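Local structure of WlaRA, TDP-fucose-3,4-ketoisomerase (Campylobacter jejuni subsp. jejuni 81116, 5TPV) at residues B[8-13]-B[17-22]; B[35-40]-B[44-49]; B[21-24]-B[29-32]; B[71-76]-B[129-134]. The protein is a cupin-fold protein of the WxcM-like family that pairs as two subunits and holds thymidine-5'-diphosphate at the interface between them. One frame throughout, in Å; residues are numbered along the deposited sequence.

Interaction 1. Residues B[8-13]-B[17-22]. With TYD (thymidine-5'-diphosphate), chain D.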
# COMPACT_ATOMS: atom_id res chain seq x y z
N PHE B 8 -14.33 -2.15 -2.95
CA PHE B 8 -13.58 -3.03 -2.05
C PHE B 8 -14.47 -3.67 -0.98
O PHE B 8 -15.44 -3.08 -0.50
CB PHE B 8 -12.43 -2.26 -1.42
CG PHE B 8 -11.40 -1.78 -2.42
CD1 PHE B 8 -11.02 -2.55 -3.51
CD2 PHE B 8 -10.79 -0.54 -2.25
CE1 PHE B 8 -10.06 -2.10 -4.43
CE2 PHE B 8 -9.84 -0.08 -3.15
CZ PHE B 8 -9.47 -0.85 -4.21
N LYS B 9 -14.18 -4.92 -0.66
CA LYS B 9 -14.77 -5.53 0.52
C LYS B 9 -13.93 -5.06 1.73
O LYS B 9 -12.71 -5.29 1.75
CB LYS B 9 -14.78 -7.06 0.42
CG LYS B 9 -15.25 -7.79 1.70
CD LYS B 9 -16.48 -8.69 1.56
CE LYS B 9 -17.55 -8.51 2.65
NZ LYS B 9 -16.99 -8.23 4.01
N THR B 10 -14.60 -4.40 2.69
CA THR B 10 -14.01 -3.94 3.95
C THR B 10 -14.33 -4.84 5.13
O THR B 10 -15.43 -5.42 5.20
CB THR B 10 -14.43 -2.50 4.26
OG1 THR B 10 -15.83 -2.45 4.57
CG2 THR B 10 -14.16 -1.58 3.09
N ILE B 11 -13.38 -4.97 6.05
CA ILE B 11 -13.58 -5.65 7.32
C ILE B 11 -13.79 -4.67 8.48
O ILE B 11 -12.85 -4.00 8.97
CB ILE B 11 -12.45 -6.63 7.62
CG1 ILE B 11 -12.29 -7.64 6.49
CG2 ILE B 11 -12.76 -7.44 8.88
CD1 ILE B 11 -10.98 -8.39 6.49
N ASN B 12 -15.03 -4.60 8.93
CA ASN B 12 -15.48 -3.64 9.94
C ASN B 12 -15.45 -4.23 11.33
O ASN B 12 -16.31 -5.02 11.65
CB ASN B 12 -16.90 -3.22 9.61
CG ASN B 12 -17.00 -2.60 8.22
OD1 ASN B 12 -16.63 -3.23 7.25
ND2 ASN B 12 -17.41 -1.35 8.14
N SER B 13 -14.47 -3.88 12.15
CA SER B 13 -14.26 -4.55 13.43
C SER B 13 -13.28 -3.78 14.31
O SER B 13 -12.52 -2.93 13.85
CB SER B 13 -13.82 -6.00 13.28
OG SER B 13 -12.45 -6.19 12.98
N ILE B 17 -12.02 0.27 10.39
CA ILE B 17 -12.17 -0.39 9.10
C ILE B 17 -10.83 -0.77 8.53
O ILE B 17 -9.88 0.04 8.52
CB ILE B 17 -12.98 0.50 8.16
CG1 ILE B 17 -14.21 1.04 8.93
CG2 ILE B 17 -13.44 -0.27 6.92
CD1 ILE B 17 -15.13 1.90 8.07
N LEU B 18 -10.76 -2.03 8.12
CA LEU B 18 -9.58 -2.62 7.52
C LEU B 18 -9.87 -2.96 6.08
O LEU B 18 -10.92 -3.55 5.82
CB LEU B 18 -9.28 -3.90 8.24
CG LEU B 18 -8.30 -4.89 7.62
CD1 LEU B 18 -6.90 -4.32 7.62
CD2 LEU B 18 -8.31 -6.19 8.44
N ASN B 19 -8.98 -2.55 5.16
CA ASN B 19 -9.04 -2.93 3.72
C ASN B 19 -7.84 -3.75 3.37
O ASN B 19 -6.71 -3.23 3.43
CB ASN B 19 -8.96 -1.75 2.74
CG ASN B 19 -10.23 -0.95 2.65
OD1 ASN B 19 -11.05 -0.97 3.56
ND2 ASN B 19 -10.36 -0.15 1.60
N VAL B 20 -8.06 -4.98 2.94
CA VAL B 20 -6.94 -5.86 2.61
C VAL B 20 -6.74 -5.99 1.10
O VAL B 20 -7.72 -6.09 0.34
CB VAL B 20 -7.13 -7.28 3.23
CG1 VAL B 20 -5.94 -8.16 2.97
CG2 VAL B 20 -7.28 -7.19 4.75
N HIS B 21 -5.49 -6.03 0.66
CA HIS B 21 -5.18 -6.25 -0.75
C HIS B 21 -4.07 -7.25 -0.89
O HIS B 21 -2.93 -7.10 -0.40
CB HIS B 21 -4.79 -4.96 -1.48
CG HIS B 21 -5.81 -3.89 -1.39
ND1 HIS B 21 -6.83 -3.75 -2.29
CD2 HIS B 21 -5.96 -2.88 -0.50
CE1 HIS B 21 -7.60 -2.74 -1.94
NE2 HIS B 21 -7.08 -2.18 -0.87
N GLN B 22 -4.41 -8.31 -1.63
CA GLN B 22 -3.45 -9.32 -2.08
C GLN B 22 -4.07 -10.06 -3.28
O GLN B 22 -5.24 -9.86 -3.60
CB GLN B 22 -3.17 -10.32 -0.98
CG GLN B 22 -4.40 -11.11 -0.56
CD GLN B 22 -4.06 -12.20 0.46
OE1 GLN B 22 -3.33 -11.97 1.44
NE2 GLN B 22 -4.61 -13.38 0.25
PA TYD D . -6.49 -9.21 12.91
O1A TYD D . -5.07 -9.20 12.41
O2A TYD D . -6.98 -10.36 13.76
O3A TYD D . -6.75 -7.85 13.72
PB TYD D . -5.66 -6.66 13.70
O1B TYD D . -4.36 -7.36 14.04
O2B TYD D . -6.14 -5.71 14.77
O3B TYD D . -5.73 -6.12 12.30
O5' TYD D . -7.47 -9.06 11.64
C5' TYD D . -8.75 -8.45 11.79
C4' TYD D . -9.81 -9.31 11.10
O4' TYD D . -9.77 -9.09 9.69
C3' TYD D . -9.55 -10.79 11.34
O3' TYD D . -10.67 -11.38 12.01
C2' TYD D . -9.36 -11.43 9.98
C1' TYD D . -9.52 -10.30 8.97
N1 TYD D . -8.28 -10.16 8.19
C2 TYD D . -8.21 -10.73 6.90
O2 TYD D . -9.19 -11.34 6.44
N3 TYD D . -7.10 -10.62 6.15
C4 TYD D . -6.03 -9.97 6.62
O4 TYD D . -4.99 -9.88 5.92
C5 TYD D . -6.08 -9.37 7.97
C5M TYD D . -4.89 -8.63 8.53
C6 TYD D . -7.25 -9.50 8.71
O HOH W 1 -10.86 -5.90 3.27
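Ile11 and Leu18 form a hydrogen-bonded antiparallel pair in the hairpin of strands 3-13 and 16-21: Ile11 N gives to Leu18 O at 2.8 Å, and Leu18 N answers to Ile11 O at 3.0 Å. Toward Phe8 direct pairing gives way to a water, which accepts from Val20 N at 3.0 Å and donates to Lys9 O. Beyond it comes a T-shaped pair. The edge of His21 is turned to the face of Phe8, with His21 CE1 over the centre of the ring and the planes 81° apart. His21 ND1 is bonded to Asn26 O, and NE2 and Tyr36 OH of the second subunit share a hydrogen bond; together they probably fix the ring's rotation. On the same face of the ladder Thr10 and Asn19 run alongside each other, so that Thr10 CG2 sits 3.2 Å from Asn19 OD1, an oxygen already bonded to Tyr38 OH of the second subunit. Thr10 CB packs on Ile17 CG2 at 3.6 Å. The other face is aliphatic. With CG1 beside the backbone N (chi1 -56°) and chi2 extended, Ile11 carries CD1 to 4.0 Å from Leu18 CD2 and 3.5 Å from O2 of thymidine-5'-diphosphate, while the Val20 methyls lie against the thymine. The hairpin meets the nucleoside by shape and apolar contact; the polar grip comes from Lys14 and from residues of the second subunit such as Arg46 and His49.

Interaction 2. Residues B[35-40]-B[44-49]. With TYD (thymidine-5'-diphosphate), chain E.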
# COMPACT_ATOMS: atom_id res chain seq x y z
N PHE B 35 3.29 2.05 -4.09
CA PHE B 35 3.81 3.38 -3.86
C PHE B 35 2.69 4.35 -3.60
O PHE B 35 1.53 4.09 -3.89
CB PHE B 35 4.76 3.86 -4.99
CG PHE B 35 4.20 3.71 -6.36
CD1 PHE B 35 3.54 4.74 -6.97
CD2 PHE B 35 4.35 2.51 -7.06
CE1 PHE B 35 3.03 4.59 -8.26
CE2 PHE B 35 3.86 2.38 -8.36
CZ PHE B 35 3.21 3.42 -8.98
N TYR B 36 3.03 5.47 -2.98
CA TYR B 36 2.04 6.49 -2.66
C TYR B 36 2.67 7.85 -2.92
O TYR B 36 3.90 8.05 -2.80
CB TYR B 36 1.40 6.32 -1.24
CG TYR B 36 2.40 6.05 -0.17
CD1 TYR B 36 2.94 7.10 0.59
CD2 TYR B 36 2.82 4.76 0.13
CE1 TYR B 36 3.88 6.87 1.54
CE2 TYR B 36 3.78 4.54 1.10
CZ TYR B 36 4.31 5.59 1.77
OH TYR B 36 5.26 5.38 2.75
N ILE B 37 1.78 8.74 -3.34
CA ILE B 37 2.11 10.07 -3.80
C ILE B 37 1.26 11.06 -3.02
O ILE B 37 0.05 10.87 -2.75
CB ILE B 37 1.84 10.18 -5.31
CG1 ILE B 37 2.45 8.99 -6.01
CG2 ILE B 37 2.52 11.42 -5.87
CD1 ILE B 37 2.24 8.96 -7.51
N TYR B 38 1.90 12.15 -2.63
CA TYR B 38 1.26 13.07 -1.69
C TYR B 38 1.93 14.46 -1.75
O TYR B 38 2.90 14.67 -2.50
CB TYR B 38 1.35 12.46 -0.30
CG TYR B 38 2.77 12.13 0.17
CD1 TYR B 38 3.52 13.01 0.93
CD2 TYR B 38 3.32 10.90 -0.09
CE1 TYR B 38 4.82 12.72 1.33
CE2 TYR B 38 4.58 10.56 0.35
CZ TYR B 38 5.33 11.47 1.03
OH TYR B 38 6.61 11.05 1.42
N ASP B 39 1.38 15.40 -0.98
CA ASP B 39 1.84 16.80 -0.85
C ASP B 39 1.82 17.51 -2.17
O ASP B 39 2.83 18.07 -2.61
CB ASP B 39 3.25 16.88 -0.25
CG ASP B 39 3.26 16.69 1.25
OD1 ASP B 39 2.22 16.37 1.87
OD2 ASP B 39 4.36 16.84 1.79
N PHE B 40 0.66 17.43 -2.82
CA PHE B 40 0.50 17.93 -4.17
C PHE B 40 0.33 19.44 -4.09
O PHE B 40 -0.45 19.95 -3.29
CB PHE B 40 -0.74 17.33 -4.82
CG PHE B 40 -0.66 15.84 -5.02
CD1 PHE B 40 -0.06 15.30 -6.17
CD2 PHE B 40 -1.19 14.98 -4.07
CE1 PHE B 40 -0.02 13.95 -6.35
CE2 PHE B 40 -1.19 13.61 -4.28
CZ PHE B 40 -0.57 13.10 -5.40
N SER B 44 -0.20 20.23 -10.04
CA SER B 44 0.64 19.04 -10.14
C SER B 44 -0.02 18.06 -11.09
O SER B 44 -1.24 17.90 -11.07
CB SER B 44 0.83 18.40 -8.75
OG SER B 44 1.45 17.12 -8.88
N ILE B 45 0.79 17.39 -11.90
CA ILE B 45 0.35 16.37 -12.82
C ILE B 45 1.26 15.13 -12.75
O ILE B 45 2.48 15.27 -12.74
CB ILE B 45 0.45 16.91 -14.26
CG1 ILE B 45 -0.60 17.99 -14.47
CG2 ILE B 45 0.22 15.83 -15.31
CD1 ILE B 45 -0.34 18.80 -15.71
N ARG B 46 0.68 13.93 -12.68
CA ARG B 46 1.53 12.73 -12.68
C ARG B 46 1.13 11.87 -13.85
O ARG B 46 0.13 12.10 -14.53
CB ARG B 46 1.40 11.89 -11.40
CG ARG B 46 1.46 12.61 -10.05
CD ARG B 46 2.84 12.99 -9.60
NE ARG B 46 3.84 11.92 -9.69
CZ ARG B 46 4.97 11.89 -8.98
NH1 ARG B 46 5.81 10.89 -9.18
NH2 ARG B 46 5.31 12.84 -8.12
N GLY B 47 1.95 10.87 -14.07
CA GLY B 47 1.79 9.95 -15.17
C GLY B 47 2.44 10.49 -16.43
O GLY B 47 3.64 10.76 -16.45
N ASP B 48 1.66 10.56 -17.50
CA ASP B 48 2.19 10.79 -18.85
C ASP B 48 3.09 9.64 -19.35
O ASP B 48 4.19 9.83 -19.92
CB ASP B 48 2.87 12.17 -18.93
CG ASP B 48 1.88 13.32 -18.79
OD1 ASP B 48 0.86 13.30 -19.50
OD2 ASP B 48 2.16 14.25 -17.99
N HIS B 49 2.62 8.42 -19.15
CA HIS B 49 3.31 7.28 -19.73
C HIS B 49 2.42 6.06 -19.69
O HIS B 49 1.42 6.02 -18.99
CB HIS B 49 4.61 7.00 -18.99
CG HIS B 49 4.43 6.80 -17.51
ND1 HIS B 49 4.07 5.59 -16.96
CD2 HIS B 49 4.52 7.67 -16.47
CE1 HIS B 49 3.96 5.71 -15.65
NE2 HIS B 49 4.24 6.97 -15.32
PA TYD E . 7.11 8.00 -12.97
O1A TYD E . 8.02 8.25 -14.15
O2A TYD E . 6.21 6.78 -12.95
O3A TYD E . 6.20 9.30 -12.75
PB TYD E . 4.70 9.17 -12.18
O1B TYD E . 4.13 10.56 -12.31
O2B TYD E . 4.06 8.15 -13.09
O3B TYD E . 4.89 8.70 -10.76
O5' TYD E . 8.01 7.97 -11.63
C5' TYD E . 8.57 9.18 -11.11
C4' TYD E . 10.08 9.03 -10.99
O4' TYD E . 10.40 8.28 -9.81
C3' TYD E . 10.66 8.28 -12.18
O3' TYD E . 11.61 9.11 -12.86
C2' TYD E . 11.35 7.05 -11.62
C1' TYD E . 11.15 7.10 -10.11
N1 TYD E . 10.42 5.92 -9.67
C2 TYD E . 11.11 4.87 -9.02
O2 TYD E . 12.34 4.98 -8.83
N3 TYD E . 10.48 3.77 -8.60
C4 TYD E . 9.16 3.63 -8.79
O4 TYD E . 8.57 2.60 -8.39
C5 TYD E . 8.41 4.71 -9.47
C5M TYD E . 6.92 4.59 -9.69
C6 TYD E . 9.10 5.84 -9.89
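Ile37 and Arg46 face each other between the two antiparallel sheets of the cupin barrel, strand 33-38 belonging to one and strand 46-51 to the other. The polar contacts go to the diphosphate of thymidine-5'-diphosphate. Arg46 NE gives to O1B of the ligand at 3.0 Å and Arg46 NH1 to its O3B at 2.9 Å, with O3B at the guanidinium edge. Gly47 N points almost straight at ligand O1B (2.8 Å, 178°), so that oxygen is gripped by two bonds, and His49 NE2 donates to O2B. Bends at chi2 (-78°) and chi3 (-48°) fold the arginine back to the phosphate, while its NH2 bonds Ser16 OG of the second subunit.

The packing is lighter. Ile37 CG2 rests on one face of the guanidinium, 3.6 Å above its plane and offset toward the rim, which leaves the edge of the group to the anion. Ser44 OG lies in the plane of the Phe40 ring, 3.6 Å from Phe40 CD1, and is itself bonded to Lys14 O of the second subunit. Phe40 also stacks on Phe100. Toward the base, Phe35 turns a ring face to the ligand: the thymine methyl C5M stands over the centre of that ring, 4.0 Å from Phe35 CZ.

Interaction 3. Residues B[21-24]-B[29-32]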
# COMPACT_ATOMS: atom_id res chain seq x y z
N HIS B 21 -5.49 -6.03 0.66
CA HIS B 21 -5.18 -6.25 -0.75
C HIS B 21 -4.07 -7.25 -0.89
O HIS B 21 -2.93 -7.10 -0.40
CB HIS B 21 -4.79 -4.96 -1.48
CG HIS B 21 -5.81 -3.89 -1.39
ND1 HIS B 21 -6.83 -3.75 -2.29
CD2 HIS B 21 -5.96 -2.88 -0.50
CE1 HIS B 21 -7.60 -2.74 -1.94
NE2 HIS B 21 -7.08 -2.18 -0.87
N GLN B 22 -4.41 -8.31 -1.63
CA GLN B 22 -3.45 -9.32 -2.08
C GLN B 22 -4.07 -10.06 -3.28
O GLN B 22 -5.24 -9.86 -3.60
CB GLN B 22 -3.17 -10.32 -0.98
CG GLN B 22 -4.40 -11.11 -0.56
CD GLN B 22 -4.06 -12.20 0.46
OE1 GLN B 22 -3.33 -11.97 1.44
NE2 GLN B 22 -4.61 -13.38 0.25
N LYS B 23 -3.29 -10.91 -3.94
CA LYS B 23 -3.86 -11.75 -5.02
C LYS B 23 -5.23 -12.33 -4.58
O LYS B 23 -5.36 -12.94 -3.53
CB LYS B 23 -2.87 -12.85 -5.31
CG LYS B 23 -3.25 -13.78 -6.46
CD LYS B 23 -3.32 -13.12 -7.82
CE LYS B 23 -4.05 -14.05 -8.78
NZ LYS B 23 -3.17 -14.34 -9.94
N ASP B 24 -6.25 -11.94 -5.32
CA ASP B 24 -7.63 -12.41 -5.22
C ASP B 24 -8.41 -11.93 -4.02
O ASP B 24 -9.54 -12.38 -3.79
CB ASP B 24 -7.76 -13.92 -5.48
CG ASP B 24 -7.48 -14.27 -6.97
OD1 ASP B 24 -7.95 -13.56 -7.90
OD2 ASP B 24 -6.70 -15.19 -7.23
N PHE B 29 -4.21 -9.27 -9.19
CA PHE B 29 -2.83 -9.67 -9.49
C PHE B 29 -2.04 -9.95 -8.21
O PHE B 29 -2.49 -9.72 -7.09
CB PHE B 29 -2.15 -8.63 -10.38
CG PHE B 29 -2.27 -7.18 -9.93
CD1 PHE B 29 -1.59 -6.71 -8.81
CD2 PHE B 29 -3.05 -6.29 -10.64
CE1 PHE B 29 -1.69 -5.39 -8.41
CE2 PHE B 29 -3.13 -4.95 -10.27
CZ PHE B 29 -2.45 -4.50 -9.15
N GLU B 30 -0.86 -10.52 -8.41
CA GLU B 30 0.11 -10.70 -7.39
C GLU B 30 0.80 -9.35 -7.12
O GLU B 30 1.43 -8.82 -8.05
CB GLU B 30 1.19 -11.66 -7.88
CG GLU B 30 1.27 -13.01 -7.22
CD GLU B 30 1.47 -12.94 -5.72
OE1 GLU B 30 2.58 -12.65 -5.21
OE2 GLU B 30 0.44 -13.21 -5.08
N ILE B 31 0.67 -8.80 -5.91
CA ILE B 31 1.36 -7.57 -5.52
C ILE B 31 2.83 -7.87 -5.27
O ILE B 31 3.17 -8.89 -4.73
CB ILE B 31 0.79 -6.93 -4.26
CG1 ILE B 31 -0.67 -6.63 -4.55
CG2 ILE B 31 1.58 -5.69 -3.85
CD1 ILE B 31 -1.54 -6.28 -3.35
N LYS B 32 3.67 -6.99 -5.79
CA LYS B 32 5.13 -6.98 -5.63
C LYS B 32 5.71 -5.58 -5.19
O LYS B 32 6.83 -5.47 -4.67
CB LYS B 32 5.68 -7.26 -7.02
CG LYS B 32 6.63 -8.41 -7.24
CD LYS B 32 5.93 -9.61 -7.88
CE LYS B 32 6.91 -10.41 -8.73
NZ LYS B 32 8.32 -10.48 -8.23
O HOH W 2 -0.43 -10.72 -3.71
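Lys23 and Glu30 cross at about a right angle, and it is the root of the lysine, not its charged end, that meets the carboxylate: Glu30 OE2 lies 3.3 Å from Lys23 CB. The ammonium has run on past, with Lys23 NZ 6.2 Å from Glu30 OE2, so any attraction between the charges is probably weak. Lys23 extends from the backbone (chi1 -177°) and then bends at chi2 (65°), which lays its CD 3.4 Å from Phe29 C, along the main chain of the other segment. Nearer the backbone, Lys23 CA makes a CA-H...O contact with Phe29 O at 3.2 Å.

A water fills in for direct backbone pairing. It accepts from Lys23 N at 2.9 Å and from Ile31 N at 3.1 Å, and donates to Glu30 OE2 at 3.0 Å, tying the carboxylate to the backbones of both segments. On the other side of this water Ile31 reaches across with an extended chi2 (167°), its CD1 coming 3.4 Å from His21 O.

The second subunit lies close by: Ile31 packs on its own counterpart there, Lys23 on Tyr113 of that chain, and Gln22 OE1 takes a bond from Tyr114 N of that chain. This is a water-bridged loop, folded back on itself between strands 16-21 and 33-38 and set in the dimer interface of a cupin.

Interaction 4. Residues B[71-76]-B[129-134]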
# COMPACT_ATOMS: atom_id res chain seq x y z
N ASP B 71 -6.43 4.25 -24.37
CA ASP B 71 -6.02 3.00 -25.05
C ASP B 71 -5.39 3.21 -26.44
O ASP B 71 -5.15 2.23 -27.12
CB ASP B 71 -7.13 1.93 -25.08
CG ASP B 71 -8.31 2.28 -26.01
OD1 ASP B 71 -9.20 1.39 -26.17
OD2 ASP B 71 -8.38 3.40 -26.55
N GLY B 72 -5.02 4.45 -26.80
CA GLY B 72 -4.51 4.74 -28.14
C GLY B 72 -5.60 5.11 -29.14
O GLY B 72 -5.32 5.68 -30.16
N LYS B 73 -6.85 4.77 -28.84
CA LYS B 73 -7.98 5.08 -29.70
C LYS B 73 -9.06 5.86 -28.99
O LYS B 73 -9.78 6.61 -29.64
CB LYS B 73 -8.55 3.76 -30.22
CG LYS B 73 -7.63 2.91 -31.11
CD LYS B 73 -7.47 3.50 -32.52
CE LYS B 73 -6.62 2.65 -33.49
NZ LYS B 73 -7.15 1.30 -33.79
N THR B 74 -9.22 5.67 -27.68
CA THR B 74 -10.23 6.34 -26.87
C THR B 74 -9.63 6.71 -25.53
O THR B 74 -8.61 6.18 -25.11
CB THR B 74 -11.37 5.37 -26.53
OG1 THR B 74 -10.82 4.24 -25.86
CG2 THR B 74 -12.08 4.90 -27.81
N LYS B 75 -10.28 7.64 -24.88
CA LYS B 75 -9.87 8.05 -23.58
C LYS B 75 -11.06 8.18 -22.64
O LYS B 75 -12.21 8.34 -23.06
CB LYS B 75 -9.10 9.36 -23.71
CG LYS B 75 -9.97 10.55 -24.06
CD LYS B 75 -9.12 11.80 -24.27
CE LYS B 75 -9.94 13.08 -24.05
NZ LYS B 75 -9.67 14.14 -25.06
N GLN B 76 -10.76 8.14 -21.35
CA GLN B 76 -11.78 8.06 -20.33
C GLN B 76 -11.23 8.80 -19.10
O GLN B 76 -10.06 8.63 -18.77
CB GLN B 76 -12.08 6.56 -20.08
CG GLN B 76 -13.11 6.28 -18.99
CD GLN B 76 -14.46 6.92 -19.28
OE1 GLN B 76 -14.64 8.08 -19.04
NE2 GLN B 76 -15.38 6.16 -19.83
N LEU B 129 2.89 0.97 -30.85
CA LEU B 129 3.10 -0.35 -30.21
C LEU B 129 1.77 -1.04 -29.85
O LEU B 129 1.54 -2.24 -30.10
CB LEU B 129 4.01 -0.20 -28.99
CG LEU B 129 5.44 0.31 -29.29
CD1 LEU B 129 6.25 0.49 -28.02
CD2 LEU B 129 6.24 -0.60 -30.23
N LYS B 130 0.84 -0.23 -29.36
CA LYS B 130 -0.47 -0.75 -28.95
C LYS B 130 -1.30 -1.20 -30.17
O LYS B 130 -1.80 -2.32 -30.18
CB LYS B 130 -1.17 0.36 -28.15
CG LYS B 130 -2.56 0.02 -27.63
CD LYS B 130 -2.48 -0.83 -26.37
CE LYS B 130 -3.83 -0.79 -25.70
NZ LYS B 130 -3.83 -1.68 -24.51
N ASN B 131 -1.49 -0.34 -31.17
CA ASN B 131 -2.09 -0.73 -32.46
C ASN B 131 -1.49 -2.02 -33.07
O ASN B 131 -2.22 -2.84 -33.63
CB ASN B 131 -2.02 0.42 -33.47
CG ASN B 131 -2.82 1.64 -33.03
OD1 ASN B 131 -3.40 1.66 -31.94
ND2 ASN B 131 -2.84 2.68 -33.86
N ASN B 132 -0.18 -2.20 -32.93
CA ASN B 132 0.48 -3.43 -33.38
C ASN B 132 0.11 -4.66 -32.55
O ASN B 132 -0.07 -5.75 -33.11
CB ASN B 132 2.03 -3.25 -33.38
CG ASN B 132 2.75 -4.58 -33.26
OD1 ASN B 132 3.06 -5.21 -34.27
ND2 ASN B 132 2.97 -5.04 -32.03
N ILE B 133 0.11 -4.50 -31.22
CA ILE B 133 -0.29 -5.56 -30.28
C ILE B 133 -1.72 -6.03 -30.55
O ILE B 133 -1.98 -7.25 -30.63
CB ILE B 133 -0.13 -5.08 -28.81
CG1 ILE B 133 1.36 -5.13 -28.42
CG2 ILE B 133 -0.92 -5.95 -27.84
CD1 ILE B 133 1.77 -4.14 -27.33
N VAL B 134 -2.62 -5.05 -30.68
CA VAL B 134 -4.05 -5.26 -30.96
C VAL B 134 -4.17 -6.00 -32.29
O VAL B 134 -4.90 -7.01 -32.35
CB VAL B 134 -4.83 -3.93 -31.02
CG1 VAL B 134 -6.22 -4.08 -31.65
CG2 VAL B 134 -4.94 -3.30 -29.62
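Asp71 and Lys130 bring together a tight beta turn and a helix: the turn, which links strands 65-70 and 75-80, leans on the flank of helix 123-136. It is the backbone of Asp71 that meets the lysine. Lys130 CG lies 3.4 Å from Asp71 O and Lys130 CE 3.6 Å from the same oxygen, so the aliphatic chain runs past the carbonyl. With CG anti to the backbone N (chi1 180°) and a bend at chi2 (80°), the chain leaves the helix toward the turn and then passes along it. Its ammonium goes on to the carbonyl of Met92.

A second, looser touch is made one residue further along the helix. Lys73, bent at chi2, crosses Asn131 at a slant, its CE 3.7 Å from Asn131 OD1 and 3.8 Å from Asn131 ND2. This is a methylene set against the amide.

The turn itself is stiffened by the Asp71 carboxylate. Asp71 OD2 accepts from Lys73 N at 3.1 Å and from Thr74 N at 2.7 Å, an Asx turn extended into an Asx motif, and also takes the hydroxyl of Thr74. Thr74 N approaches nearly along the C-O bond, while the other two donors come from above the carboxylate plane. The backbone adds Asp71 N to Thr74 O at 3.0 Å. The other oxygen, Asp71 OD1, is bonded to Met1 N, which ties the start of the chain to the turn. These bonds stay within the turn or run to Met1; toward the helix this is a surface contact, an Asx-stabilised hairpin turn resting against it.

In the fold
From the N terminus, interaction 1 comes first, closing the hairpin of strands 3-13 and 16-21. Interaction 3 starts on that second strand, shares His21 and Gln22 with it, and closes the short loop that leads on toward strand 33-38. Interaction 2 follows in series, closing the turn from that strand to strand 46-51 and so joining the two sheets. Interaction 4 spans 52 residues, bringing the hairpin turn before strand 75-80 to the C-terminal helix. None nests within or crosses another. Interactions 1 and 2 lie at opposite edges of one sheet, their nearest atoms about 11 Å apart; across the dimer these edges pair with those of the second subunit.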